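Local coordinates for protein 16 kDa beta-galactoside-binding lectin (Gallus gallus, PDB 1QMJ) that binds beta-galactosides such as lactose as a homodimeric galectin and may take part in regulating differentiation, at residues A[97-101]-A[102-106]; A[118-121]-A[122-126]. One frame throughout, in Å; residues are numbered along the deposited sequence.

In the fold
The two contacts are local turns of one galectin beta sandwich, and both reach its five-stranded antiparallel sheet. Interaction 1 closes the hairpin of strands 94-98 and 103-107, the latter being an outermost strand of that sheet within the chain. Interaction 2 is the turn from strand 117-122 of the other sheet into strand 124-131, which forms the opposite border. Their centres lie about 17 Å apart, on opposite sides of the chain's centre, and their nearest atoms about 9 Å apart. Interaction 1 borders the predicted beta-galactoside site, the side chain of Phe104 lying about 4 Å from that of Lys73; interaction 2 stands further off, with the side chain of Glu121 about 7 Å from that of Trp67.

Interaction 1. Residues A[97-101]-A[102-106]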
ATOM      1  N   VAL A  97       8.781  15.616  -6.140  1.00 25.76           N
ATOM      2  CA  VAL A  97       8.012  15.412  -4.917  1.00 26.01           C
ATOM      3  C   VAL A  97       7.263  16.696  -4.631  1.00 26.42           C
ATOM      4  O   VAL A  97       7.866  17.748  -4.396  1.00 28.61           O
ATOM      5  CB  VAL A  97       8.940  15.080  -3.746  1.00 23.14           C
ATOM      6  CG1 VAL A  97       8.180  14.786  -2.450  1.00 22.75           C
ATOM      7  CG2 VAL A  97       9.815  13.851  -4.002  1.00 21.32           C
ATOM      8  N   LYS A  98       5.952  16.619  -4.657  1.00 28.04           N
ATOM      9  CA  LYS A  98       5.145  17.811  -4.410  1.00 28.92           C
ATOM     10  C   LYS A  98       4.263  17.690  -3.191  1.00 28.36           C
ATOM     11  O   LYS A  98       3.567  16.680  -3.000  1.00 26.34           O
ATOM     12  CB  LYS A  98       4.195  18.142  -5.571  1.00 32.57           C
ATOM     13  CG  LYS A  98       4.324  17.218  -6.773  1.00 41.36           C
ATOM     14  CD  LYS A  98       4.504  17.986  -8.089  1.00 49.49           C
ATOM     15  CE  LYS A  98       3.217  18.650  -8.591  1.00 53.88           C
ATOM     16  NZ  LYS A  98       3.267  18.988 -10.025  1.00 56.91           N
ATOM     17  N   VAL A  99       4.351  18.744  -2.433  1.00 27.98           N
ATOM     18  CA  VAL A  99       3.570  18.947  -1.232  1.00 31.62           C
ATOM     19  C   VAL A  99       2.799  20.235  -1.439  1.00 34.48           C
ATOM     20  O   VAL A  99       3.068  20.966  -2.414  1.00 33.35           O
ATOM     21  CB  VAL A  99       4.466  19.070   0.003  1.00 31.46           C
ATOM     22  CG1 VAL A  99       5.186  17.770   0.357  1.00 30.60           C
ATOM     23  CG2 VAL A  99       5.564  20.122  -0.154  1.00 34.80           C
ATOM     24  N   PRO A 100       1.770  20.512  -0.857  1.00 39.33           N
ATOM     25  CA  PRO A 100       1.018  21.725  -1.211  1.00 43.76           C
ATOM     26  C   PRO A 100       1.786  23.051  -1.410  1.00 46.61           C
ATOM     27  O   PRO A 100       1.419  23.854  -2.270  1.00 49.66           O
ATOM     28  CB  PRO A 100      -0.028  21.818  -0.095  1.00 43.01           C
ATOM     29  CG  PRO A 100       0.650  21.127   1.070  1.00 41.93           C
ATOM     30  CD  PRO A 100       1.275  19.933   0.405  1.00 40.15           C
ATOM     31  N   GLU A 101       2.871  23.255  -0.670  1.00 47.55           N
ATOM     32  CA  GLU A 101       3.628  24.505  -0.767  1.00 48.99           C
ATOM     33  C   GLU A 101       4.837  24.502  -1.700  1.00 47.50           C
ATOM     34  O   GLU A 101       5.084  25.477  -2.415  1.00 45.57           O
ATOM     35  CB  GLU A 101       4.106  24.947   0.624  1.00 53.03           C
ATOM     36  CG  GLU A 101       3.074  24.803   1.735  1.00 59.23           C
ATOM     37  CD  GLU A 101       3.240  23.521   2.545  1.00 61.73           C
ATOM     38  OE1 GLU A 101       3.335  22.424   1.950  1.00 59.17           O
ATOM     39  OE2 GLU A 101       3.274  23.620   3.791  1.00 67.06           O
ATOM     40  N   VAL A 102       5.599  23.414  -1.676  1.00 44.46           N
ATOM     41  CA  VAL A 102       6.814  23.320  -2.470  1.00 41.13           C
ATOM     42  C   VAL A 102       6.923  22.046  -3.300  1.00 38.94           C
ATOM     43  O   VAL A 102       6.347  21.010  -2.963  1.00 37.25           O
ATOM     44  CB  VAL A 102       8.060  23.361  -1.542  1.00 40.66           C
ATOM     45  CG1 VAL A 102       9.324  23.534  -2.351  1.00 42.98           C
ATOM     46  CG2 VAL A 102       7.930  24.459  -0.513  1.00 43.15           C
ATOM     47  N   GLU A 103       7.658  22.144  -4.398  1.00 35.21           N
ATOM     48  CA  GLU A 103       7.925  21.002  -5.245  1.00 32.14           C
ATOM     49  C   GLU A 103       9.430  20.785  -5.136  1.00 32.28           C
ATOM     50  O   GLU A 103      10.218  21.721  -5.314  1.00 31.66           O
ATOM     51  CB  GLU A 103       7.553  21.273  -6.697  1.00 33.14           C
ATOM     52  CG  GLU A 103       8.036  20.187  -7.648  1.00 42.41           C
ATOM     53  CD  GLU A 103       7.695  20.473  -9.093  1.00 51.14           C
ATOM     54  OE1 GLU A 103       8.431  21.253  -9.742  1.00 55.70           O
ATOM     55  OE2 GLU A 103       6.689  19.915  -9.580  1.00 54.40           O
ATOM     56  N   PHE A 104       9.820  19.573  -4.763  1.00 29.35           N
ATOM     57  CA  PHE A 104      11.214  19.206  -4.627  1.00 25.03           C
ATOM     58  C   PHE A 104      11.583  18.401  -5.852  1.00 24.77           C
ATOM     59  O   PHE A 104      10.759  17.666  -6.384  1.00 26.32           O
ATOM     60  CB  PHE A 104      11.422  18.375  -3.362  1.00 22.91           C
ATOM     61  CG  PHE A 104      11.165  19.136  -2.085  1.00 25.56           C
ATOM     62  CD1 PHE A 104      12.098  20.062  -1.609  1.00 22.79           C
ATOM     63  CD2 PHE A 104      10.001  18.923  -1.351  1.00 24.52           C
ATOM     64  CE1 PHE A 104      11.873  20.760  -0.418  1.00 22.02           C
ATOM     65  CE2 PHE A 104       9.766  19.617  -0.155  1.00 23.81           C
ATOM     66  CZ  PHE A 104      10.706  20.537   0.311  1.00 21.67           C
ATOM     67  N   GLU A 105      12.801  18.582  -6.336  1.00 24.35           N
ATOM     68  CA  GLU A 105      13.259  17.856  -7.505  1.00 27.25           C
ATOM     69  C   GLU A 105      14.569  17.182  -7.146  1.00 26.35           C
ATOM     70  O   GLU A 105      15.323  17.696  -6.329  1.00 26.62           O
ATOM     71  CB  GLU A 105      13.440  18.817  -8.678  1.00 31.91           C
ATOM     72  CG  GLU A 105      12.142  19.484  -9.102  1.00 43.23           C
ATOM     73  CD  GLU A 105      12.346  20.599 -10.106  1.00 50.06           C
ATOM     74  OE1 GLU A 105      12.702  20.296 -11.265  1.00 54.56           O
ATOM     75  OE2 GLU A 105      12.142  21.778  -9.736  1.00 55.40           O
ATOM     76  N   PHE A 106      14.824  16.021  -7.736  1.00 25.73           N
ATOM     77  CA  PHE A 106      16.043  15.271  -7.467  1.00 26.61           C
ATOM     78  C   PHE A 106      16.349  14.498  -8.743  1.00 28.10           C
ATOM     79  O   PHE A 106      15.468  13.859  -9.308  1.00 28.02           O
ATOM     80  CB  PHE A 106      15.808  14.312  -6.288  1.00 26.00           C
ATOM     81  CG  PHE A 106      17.055  13.632  -5.786  1.00 26.50           C
ATOM     82  CD1 PHE A 106      18.025  14.346  -5.092  1.00 26.24           C
ATOM     83  CD2 PHE A 106      17.251  12.266  -5.988  1.00 29.27           C
ATOM     84  CE1 PHE A 106      19.170  13.712  -4.607  1.00 27.72           C
ATOM     85  CE2 PHE A 106      18.393  11.623  -5.507  1.00 26.95           C
ATOM     86  CZ  PHE A 106      19.352  12.347  -4.816  1.00 24.07           C
TER
HETATM   87  O   HOH W   1       5.383  18.653 -12.220  1.00 63.90           O
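Val97 and Phe104 pair at the mouth of a beta-hairpin turn, with Pro100 and Glu101 at its corner. Their backbones exchange two bonds, Val97 N to Phe104 O at 2.9 Å and Phe104 N to Val97 O at 2.7 Å. A third, nearly straight bond from Val99 N to Val102 O (3.1 Å) closes the turn.

On the face of Val97 and Phe104, small bumps settle around one ring. With CG1 turned beside the backbone N (chi1 -68°), Val99 places CG2 between N and the carbonyl carbon, where it presses on Val102 O at 3.0 Å; its oblique approach to Phe104 CE2 (4.2 Å) is looser. From further along the turn, Val102 CG1 leans over one face of that ring, offset toward its rim. Phe44 and Pro77 add to the packing around the ring, and Val97 presses on Leu42 and Phe44 of the facing sheet.

The other face carries Lys98 and Glu103, side by side and pointing the same way. Lys98 CG almost eclipses the backbone N (chi1 -3°), and bends further out lay CD alongside Glu103 OE2 at 3.3 Å. The salt bridge from Lys98 NZ to Glu103 OE2 is long, 3.6 Å. A water accepts from that NZ and donates to that OE2. The hairpin thus has an apolar face set into the sandwich and a charged face turned outward.

Interaction 2. Residues A[118-121]-A[122-126]; sequences LAVE and GDFKV
In this galectin sandwich the chain leaves one sheet and enters the other through a tight connection at Gly122 and Asp123, and the contact lies in the bend so made. Val120, on the incoming strand, meets Phe124 and Val126 on the outgoing one. Its CG1 is anti to the backbone N (chi1 178°), which carries this methyl into the angle between the two: it touches Phe124 CD2 obliquely at 3.7 Å and Val126 CG2 at 3.8 Å. The same Val126 methyl also reaches Val120 CB at 3.9 Å, tucking against the fork of the valine.

Gly122 has a positive phi (89°), and with its backbone so set a side chain would run into Glu121 O; the chain then turns at Asp123, the centre of an inverse gamma turn closed by a weak bond from Phe124 N to Gly122 O (3.0 Å). Asp123 OD2 is bonded to Lys27 N, tying the turn to a neighbouring loop, while Glu121 OE1 makes a weak bond to Asn32 ND2.

Strand 16-22 supplies Val18 against both Val120 and Phe124, and Ile22 against Phe124, whose ring also stacks on Phe29 of strand 29-33. The apolar cluster therefore lies where strands of the two sheets converge.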
ATOM      1  N   LEU A 118       8.162   0.848  -2.565  1.00 20.98           N
ATOM      2  CA  LEU A 118       7.800   2.070  -1.850  1.00 19.01           C
ATOM      3  C   LEU A 118       7.794   1.707  -0.376  1.00 18.70           C
ATOM      4  O   LEU A 118       7.273   0.666  -0.002  1.00 20.39           O
ATOM      5  CB  LEU A 118       6.400   2.554  -2.272  1.00 21.09           C
ATOM      6  CG  LEU A 118       5.731   3.741  -1.547  1.00 25.97           C
ATOM      7  CD1 LEU A 118       6.517   5.020  -1.737  1.00 27.70           C
ATOM      8  CD2 LEU A 118       4.324   3.946  -2.071  1.00 27.74           C
ATOM      9  N   ALA A 119       8.413   2.530   0.456  1.00 19.08           N
ATOM     10  CA  ALA A 119       8.427   2.279   1.888  1.00 18.05           C
ATOM     11  C   ALA A 119       8.354   3.595   2.642  1.00 19.33           C
ATOM     12  O   ALA A 119       8.966   4.583   2.239  1.00 19.11           O
ATOM     13  CB  ALA A 119       9.672   1.518   2.283  1.00 21.04           C
ATOM     14  N   VAL A 120       7.552   3.627   3.697  1.00 21.76           N
ATOM     15  CA  VAL A 120       7.409   4.824   4.521  1.00 24.22           C
ATOM     16  C   VAL A 120       7.944   4.455   5.892  1.00 27.95           C
ATOM     17  O   VAL A 120       7.547   3.436   6.450  1.00 30.85           O
ATOM     18  CB  VAL A 120       5.930   5.267   4.655  1.00 24.30           C
ATOM     19  CG1 VAL A 120       5.833   6.485   5.560  1.00 22.39           C
ATOM     20  CG2 VAL A 120       5.337   5.582   3.279  1.00 20.69           C
ATOM     21  N   GLU A 121       8.871   5.252   6.414  1.00 30.17           N
ATOM     22  CA  GLU A 121       9.454   4.987   7.726  1.00 31.69           C
ATOM     23  C   GLU A 121       9.551   6.246   8.587  1.00 29.91           C
ATOM     24  O   GLU A 121       9.341   7.368   8.112  1.00 27.89           O
ATOM     25  CB  GLU A 121      10.829   4.315   7.588  1.00 34.33           C
ATOM     26  CG  GLU A 121      11.856   5.125   6.816  1.00 44.79           C
ATOM     27  CD  GLU A 121      13.178   4.388   6.634  1.00 52.66           C
ATOM     28  OE1 GLU A 121      13.163   3.240   6.131  1.00 56.22           O
ATOM     29  OE2 GLU A 121      14.234   4.964   6.982  1.00 55.77           O
ATOM     30  N   GLY A 122       9.856   6.046   9.863  1.00 27.13           N
ATOM     31  CA  GLY A 122       9.972   7.164  10.775  1.00 30.25           C
ATOM     32  C   GLY A 122       8.667   7.550  11.443  1.00 32.82           C
ATOM     33  O   GLY A 122       7.719   6.760  11.533  1.00 34.19           O
ATOM     34  N   ASP A 123       8.618   8.793  11.900  1.00 34.53           N
ATOM     35  CA  ASP A 123       7.461   9.319  12.600  1.00 32.63           C
ATOM     36  C   ASP A 123       6.394   9.888  11.683  1.00 32.88           C
ATOM     37  O   ASP A 123       6.103  11.089  11.711  1.00 31.19           O
ATOM     38  CB  ASP A 123       7.918  10.362  13.615  1.00 35.36           C
ATOM     39  CG  ASP A 123       8.980   9.822  14.551  1.00 37.69           C
ATOM     40  OD1 ASP A 123       8.737   8.773  15.183  1.00 40.62           O
ATOM     41  OD2 ASP A 123      10.066  10.427  14.633  1.00 38.72           O
ATOM     42  N   PHE A 124       5.810   9.007  10.876  1.00 32.42           N
ATOM     43  CA  PHE A 124       4.752   9.379   9.948  1.00 30.34           C
ATOM     44  C   PHE A 124       3.678   8.308  10.065  1.00 30.15           C
ATOM     45  O   PHE A 124       3.985   7.118  10.194  1.00 29.68           O
ATOM     46  CB  PHE A 124       5.287   9.435   8.511  1.00 25.03           C
ATOM     47  CG  PHE A 124       4.345  10.083   7.523  1.00 23.12           C
ATOM     48  CD1 PHE A 124       4.099  11.450   7.564  1.00 21.43           C
ATOM     49  CD2 PHE A 124       3.737   9.329   6.524  1.00 24.48           C
ATOM     50  CE1 PHE A 124       3.270  12.062   6.629  1.00 19.68           C
ATOM     51  CE2 PHE A 124       2.902   9.935   5.579  1.00 23.98           C
ATOM     52  CZ  PHE A 124       2.672  11.304   5.635  1.00 22.96           C
ATOM     53  N   LYS A 125       2.424   8.736  10.087  1.00 31.22           N
ATOM     54  CA  LYS A 125       1.310   7.810  10.172  1.00 31.34           C
ATOM     55  C   LYS A 125       0.581   7.821   8.825  1.00 28.48           C
ATOM     56  O   LYS A 125      -0.047   8.810   8.453  1.00 25.52           O
ATOM     57  CB  LYS A 125       0.360   8.215  11.301  1.00 33.82           C
ATOM     58  CG  LYS A 125      -0.728   7.204  11.582  1.00 38.67           C
ATOM     59  CD  LYS A 125      -1.854   7.814  12.404  1.00 46.20           C
ATOM     60  CE  LYS A 125      -2.616   8.880  11.620  1.00 48.21           C
ATOM     61  NZ  LYS A 125      -3.292   8.339  10.399  1.00 48.19           N
ATOM     62  N   VAL A 126       0.741   6.740   8.069  1.00 28.14           N
ATOM     63  CA  VAL A 126       0.111   6.604   6.764  1.00 28.74           C
ATOM     64  C   VAL A 126      -1.399   6.420   6.932  1.00 28.71           C
ATOM     65  O   VAL A 126      -1.867   5.667   7.795  1.00 27.85           O
ATOM     66  CB  VAL A 126       0.694   5.400   5.977  1.00 29.18           C
ATOM     67  CG1 VAL A 126       0.116   5.347   4.566  1.00 29.34           C
ATOM     68  CG2 VAL A 126       2.204   5.489   5.924  1.00 29.17           C
TER